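Long-range contacts in beta-galactosidase (PDB 4CU9), which probably hydrolyses beta-galactosides as a large pneumococcal enzyme, the part described being a calcium-binding carbohydrate-binding module that probably recognises glycans: residues 84-89 / 172-177; 92-97 / 141-146. All blocks are in the same frame, centred on the assembly; numbering follows the deposited sequence.

Contact 1 of 2, residues 84-89 / 172-177; sequences LHFFAD and SGVAMI. With CA (calcium ion), chain C.
F86 and M176 both carry CG anti to their carbonyl carbon (chi1 -66° and -54°), which lays the two side chains alongside each other on one face of an antiparallel strand pair in the beta-sandwich of the galactose-binding-domain-like family. M176 CG rests 3.6 Å from F86 CD1. With chi2 extended, SD is set obliquely beside the F86 ring, 4.8 Å from its centroid, a Met-aromatic contact; a bend at chi3 (71°) then swings CE toward L84 CD2, in tight contact. M165 and W163 of strand 160-166 continue this buried apolar layer. F86 and M176 form a non-hydrogen-bonded pair, flanked by the backbone bonds I177 N to H85 O (2.7 Å) and F87 N to A175 O (3.0 Å). Beside this pair, I177 CD1 lies over the centre of the H85 ring, a CH-pi contact at 4.1 Å from the centroid, and also touches F87 CB. A175 CB meets F87 CD2 at the phenyl edge. The chain turns a corner at I177, whose carbonyl faces the metal site completed by Y37, D40, D42 and E178; I177 O and a water each bind the calcium ion at 2.3 Å.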
loop_
_atom_site.group_PDB
_atom_site.type_symbol
_atom_site.label_atom_id
_atom_site.label_comp_id
_atom_site.label_asym_id
_atom_site.label_seq_id
_atom_site.Cartn_x
_atom_site.Cartn_y
_atom_site.Cartn_z
ATOM N N LEU A 84 3.579 4.730 8.090
ATOM C CA LEU A 84 4.208 4.576 6.799
ATOM C C LEU A 84 5.711 4.567 6.964
ATOM O O LEU A 84 6.253 5.493 7.596
ATOM C CB LEU A 84 3.816 5.778 5.935
ATOM C CG LEU A 84 2.361 5.906 5.519
ATOM C CD1 LEU A 84 2.071 7.242 4.869
ATOM C CD2 LEU A 84 2.104 4.836 4.501
ATOM N N HIS A 85 6.396 3.555 6.433
ATOM C CA HIS A 85 7.870 3.530 6.442
ATOM C C HIS A 85 8.360 3.381 5.004
ATOM O O HIS A 85 8.222 2.295 4.411
ATOM C CB HIS A 85 8.362 2.341 7.257
ATOM C CG HIS A 85 9.802 2.408 7.663
ATOM N ND1 HIS A 85 10.694 3.327 7.162
ATOM C CD2 HIS A 85 10.500 1.661 8.556
ATOM C CE1 HIS A 85 11.881 3.151 7.730
ATOM N NE2 HIS A 85 11.785 2.153 8.588
ATOM N N PHE A 86 8.913 4.440 4.445
ATOM C CA PHE A 86 9.400 4.436 3.082
ATOM C C PHE A 86 10.873 4.109 3.017
ATOM O O PHE A 86 11.620 4.322 3.989
ATOM C CB PHE A 86 9.132 5.788 2.414
ATOM C CG PHE A 86 7.672 6.074 2.237
ATOM C CD1 PHE A 86 6.955 5.426 1.252
ATOM C CD2 PHE A 86 7.022 7.007 3.016
ATOM C CE1 PHE A 86 5.616 5.663 1.075
ATOM C CE2 PHE A 86 5.703 7.273 2.830
ATOM C CZ PHE A 86 5.002 6.616 1.846
ATOM N N PHE A 87 11.293 3.653 1.835
ATOM C CA PHE A 87 12.671 3.298 1.579
ATOM C C PHE A 87 13.108 4.053 0.347
ATOM O O PHE A 87 12.271 4.443 -0.456
ATOM C CB PHE A 87 12.778 1.807 1.297
ATOM C CG PHE A 87 14.127 1.357 0.776
ATOM C CD1 PHE A 87 15.156 1.079 1.649
ATOM C CD2 PHE A 87 14.334 1.148 -0.581
ATOM C CE1 PHE A 87 16.386 0.636 1.186
ATOM C CE2 PHE A 87 15.542 0.673 -1.052
ATOM C CZ PHE A 87 16.576 0.425 -0.167
ATOM N N ALA A 88 14.412 4.277 0.223
ATOM C CA ALA A 88 14.956 4.850 -1.013
ATOM C C ALA A 88 16.286 4.234 -1.356
ATOM O O ALA A 88 17.047 3.862 -0.478
ATOM C CB ALA A 88 15.103 6.353 -0.865
ATOM N N ASP A 89 16.558 4.193 -2.654
ATOM C CA ASP A 89 17.842 3.783 -3.204
ATOM C C ASP A 89 17.926 4.402 -4.599
ATOM O O ASP A 89 17.213 5.384 -4.877
ATOM C CB ASP A 89 17.993 2.251 -3.189
ATOM C CG ASP A 89 17.044 1.539 -4.127
ATOM O OD1 ASP A 89 16.207 2.197 -4.792
ATOM O OD2 ASP A 89 17.167 0.288 -4.214
ATOM N N SER A 172 12.091 5.571 -10.408
ATOM C CA SER A 172 11.416 4.536 -11.201
ATOM C C SER A 172 10.366 3.758 -10.407
ATOM O O SER A 172 9.770 2.795 -10.916
ATOM C CB SER A 172 12.448 3.571 -11.778
ATOM O OG SER A 172 13.219 4.200 -12.785
ATOM N N GLY A 173 10.147 4.160 -9.152
ATOM C CA GLY A 173 9.110 3.548 -8.360
ATOM C C GLY A 173 9.058 4.090 -6.948
ATOM O O GLY A 173 9.840 4.971 -6.545
ATOM N N VAL A 174 8.093 3.568 -6.223
ATOM C CA VAL A 174 7.936 3.832 -4.785
ATOM C C VAL A 174 8.429 2.612 -4.037
ATOM O O VAL A 174 8.265 1.457 -4.501
ATOM C CB VAL A 174 6.454 4.146 -4.426
ATOM C CG1 VAL A 174 6.250 4.429 -2.916
ATOM C CG2 VAL A 174 5.954 5.312 -5.251
ATOM N N ALA A 175 9.031 2.841 -2.866
ATOM C CA ALA A 175 9.489 1.762 -2.015
ATOM C C ALA A 175 9.042 1.930 -0.567
ATOM O O ALA A 175 9.051 3.054 -0.021
ATOM C CB ALA A 175 11.010 1.631 -2.085
ATOM N N MET A 176 8.587 0.835 0.032
ATOM C CA MET A 176 8.109 0.842 1.401
ATOM C C MET A 176 8.541 -0.364 2.165
ATOM O O MET A 176 8.575 -1.498 1.634
ATOM C CB MET A 176 6.562 0.910 1.509
ATOM C CG MET A 176 5.893 2.039 0.787
ATOM S SD MET A 176 4.114 2.178 1.123
ATOM C CE MET A 176 4.087 2.747 2.788
ATOM N N ILE A 177 8.810 -0.120 3.444
ATOM C CA ILE A 177 9.208 -1.177 4.358
ATOM C C ILE A 177 8.055 -1.649 5.233
ATOM O O ILE A 177 8.044 -2.788 5.660
ATOM C CB ILE A 177 10.393 -0.682 5.215
ATOM C CG1 ILE A 177 11.629 -0.579 4.327
ATOM C CG2 ILE A 177 10.675 -1.588 6.403
ATOM C CD1 ILE A 177 12.677 0.364 4.900
HETATM CA CA CA C . 7.987 -4.792 6.789
HETATM O O HOH W 1 10.051 -5.406 5.946
#

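Contact 2 of 2, residues 92-97 / 141-146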
loop_
_atom_site.group_PDB
_atom_site.type_symbol
_atom_site.label_atom_id
_atom_site.label_comp_id
_atom_site.label_asym_id
_atom_site.label_seq_id
_atom_site.Cartn_x
_atom_site.Cartn_y
_atom_site.Cartn_z
ATOM N N THR A 92 14.330 3.949 -6.359
ATOM C CA THR A 92 13.093 4.101 -5.611
ATOM C C THR A 92 13.162 5.169 -4.538
ATOM O O THR A 92 14.269 5.611 -4.153
ATOM C CB THR A 92 12.649 2.782 -4.977
ATOM O OG1 THR A 92 13.601 2.340 -4.011
ATOM C CG2 THR A 92 12.421 1.708 -6.056
ATOM N N ASP A 93 11.976 5.579 -4.054
ATOM C CA ASP A 93 11.872 6.571 -3.016
ATOM C C ASP A 93 10.473 6.572 -2.429
ATOM O O ASP A 93 9.568 5.864 -2.929
ATOM C CB ASP A 93 12.201 7.962 -3.576
ATOM C CG ASP A 93 12.639 8.995 -2.500
ATOM O OD1 ASP A 93 12.581 8.751 -1.286
ATOM O OD2 ASP A 93 13.069 10.068 -2.908
ATOM N N ALA A 94 10.315 7.395 -1.391
ATOM C CA ALA A 94 9.009 7.868 -0.961
ATOM C C ALA A 94 8.330 8.531 -2.172
ATOM O O ALA A 94 8.997 8.945 -3.115
ATOM C CB ALA A 94 9.137 8.883 0.179
ATOM N N PRO A 95 6.991 8.638 -2.145
ATOM C CA PRO A 95 6.300 9.209 -3.277
ATOM C C PRO A 95 6.261 10.740 -3.199
ATOM O O PRO A 95 6.503 11.311 -2.125
ATOM C CB PRO A 95 4.876 8.666 -3.119
ATOM C CG PRO A 95 4.719 8.442 -1.625
ATOM C CD PRO A 95 6.069 8.044 -1.159
ATOM N N SER A 96 5.955 11.371 -4.334
ATOM C CA SER A 96 5.804 12.830 -4.432
ATOM C C SER A 96 4.432 13.234 -3.998
ATOM O O SER A 96 4.220 14.335 -3.537
ATOM C CB SER A 96 6.032 13.276 -5.895
ATOM O OG SER A 96 5.311 12.448 -6.807
ATOM N N LYS A 97 3.465 12.331 -4.141
ATOM C CA LYS A 97 2.051 12.578 -3.790
ATOM C C LYS A 97 1.504 11.314 -3.148
ATOM O O LYS A 97 1.893 10.205 -3.548
ATOM C CB LYS A 97 1.258 12.864 -5.035
ATOM C CG LYS A 97 -0.194 13.200 -4.811
ATOM C CD LYS A 97 -1.004 13.038 -6.097
ATOM C CE LYS A 97 -2.494 13.032 -5.807
ATOM N NZ LYS A 97 -2.813 14.215 -4.909
ATOM N N LYS A 141 5.323 14.157 10.020
ATOM C CA LYS A 141 6.545 14.649 9.435
ATOM C C LYS A 141 6.500 14.595 7.917
ATOM O O LYS A 141 5.500 14.156 7.335
ATOM C CB LYS A 141 7.730 13.907 10.007
ATOM C CG LYS A 141 7.749 12.424 9.748
ATOM C CD LYS A 141 8.850 11.768 10.565
ATOM C CE LYS A 141 8.446 11.599 12.000
ATOM N NZ LYS A 141 9.371 10.668 12.703
ATOM N N ASP A 142 7.571 15.070 7.298
ATOM C CA ASP A 142 7.650 15.129 5.839
ATOM C C ASP A 142 7.588 13.725 5.245
ATOM O O ASP A 142 8.057 12.783 5.837
ATOM C CB ASP A 142 8.971 15.752 5.385
ATOM C CG ASP A 142 9.021 17.249 5.621
ATOM O OD1 ASP A 142 7.975 17.851 5.928
ATOM O OD2 ASP A 142 10.129 17.811 5.502
ATOM N N ILE A 143 7.009 13.626 4.061
ATOM C CA ILE A 143 6.924 12.352 3.362
ATOM C C ILE A 143 8.260 12.107 2.689
ATOM O O ILE A 143 8.545 12.676 1.614
ATOM C CB ILE A 143 5.774 12.341 2.357
ATOM C CG1 ILE A 143 4.449 12.769 3.045
ATOM C CG2 ILE A 143 5.634 10.947 1.751
ATOM C CD1 ILE A 143 4.032 11.896 4.219
ATOM N N ALA A 144 9.077 11.305 3.361
ATOM C CA ALA A 144 10.420 10.971 2.973
ATOM C C ALA A 144 10.804 9.588 3.509
ATOM O O ALA A 144 10.160 9.055 4.425
ATOM C CB ALA A 144 11.375 12.033 3.500
ATOM N N ALA A 145 11.855 9.026 2.944
ATOM C CA ALA A 145 12.384 7.748 3.344
ATOM C C ALA A 145 13.214 7.960 4.622
ATOM O O ALA A 145 13.854 8.990 4.785
ATOM C CB ALA A 145 13.250 7.177 2.242
ATOM N N GLY A 146 13.198 7.003 5.518
ATOM C CA GLY A 146 13.983 7.118 6.745
ATOM C C GLY A 146 13.144 6.728 7.924
ATOM O O GLY A 146 12.950 5.563 8.169
HETATM O O HOH W 2 13.190 10.419 0.775
HETATM O O HOH W 3 7.424 13.401 -0.827
#
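A94 directs its methyl at the backbone of the opposing loop, with CB 3.7 Å from A144 CA, whereas the A144 methyl points away. Beside it, P95 and I143 meet with their side chains crossed at about a right angle: the CG2 branch of I143, anti to its backbone N, approaches P95 CD at 4.1 Å, while the rest of the isoleucine leads off from the contact. At the other end the A145 methyl points toward D93 and lies 3.9 Å from D93 OD1. Direct contact is by van der Waals packing without a hydrogen bond, and two waters bridge the polar atoms. One donates to D93 OD1 and accepts from A145 N, at 2.9 Å; the other donates to both P95 O, at 2.6 Å, and I143 O. D93 OD1 also takes the A94 amide from above the carboxylate plane, and OD2 forms a salt bridge with K168, which together should fix the carboxylate's rotation. This is loop-to-loop packing at the margin of the beta-sandwich: the loop between strands 132-139 and 149-158 lies against the segment leading from strand 92-93 to strand 97-103, with F86 of strand 73-86 touching A94, P95 and I143.

From the N terminus, the chain runs along strand 73-86 into 84-89, the first half of contact 1, and after a short turn enters 92-97, the first half of contact 2. It then traverses strands 97-103 and 132-139 before 141-146 returns to 92-97 and closes the inner loop. Strands 149-158 and 160-166 follow, and 172-177 pairs with 84-89 to close the outer loop, which encloses the inner one. The contacts adjoin: A175 N probably hydrogen-bonds D93 O, where strand 92-93 runs parallel to strand 173-182, and A175 CB packs against T92 OG1. Together they tie strands 73-86 and 173-182, near the calcium ion, to the loop after strand 132-139.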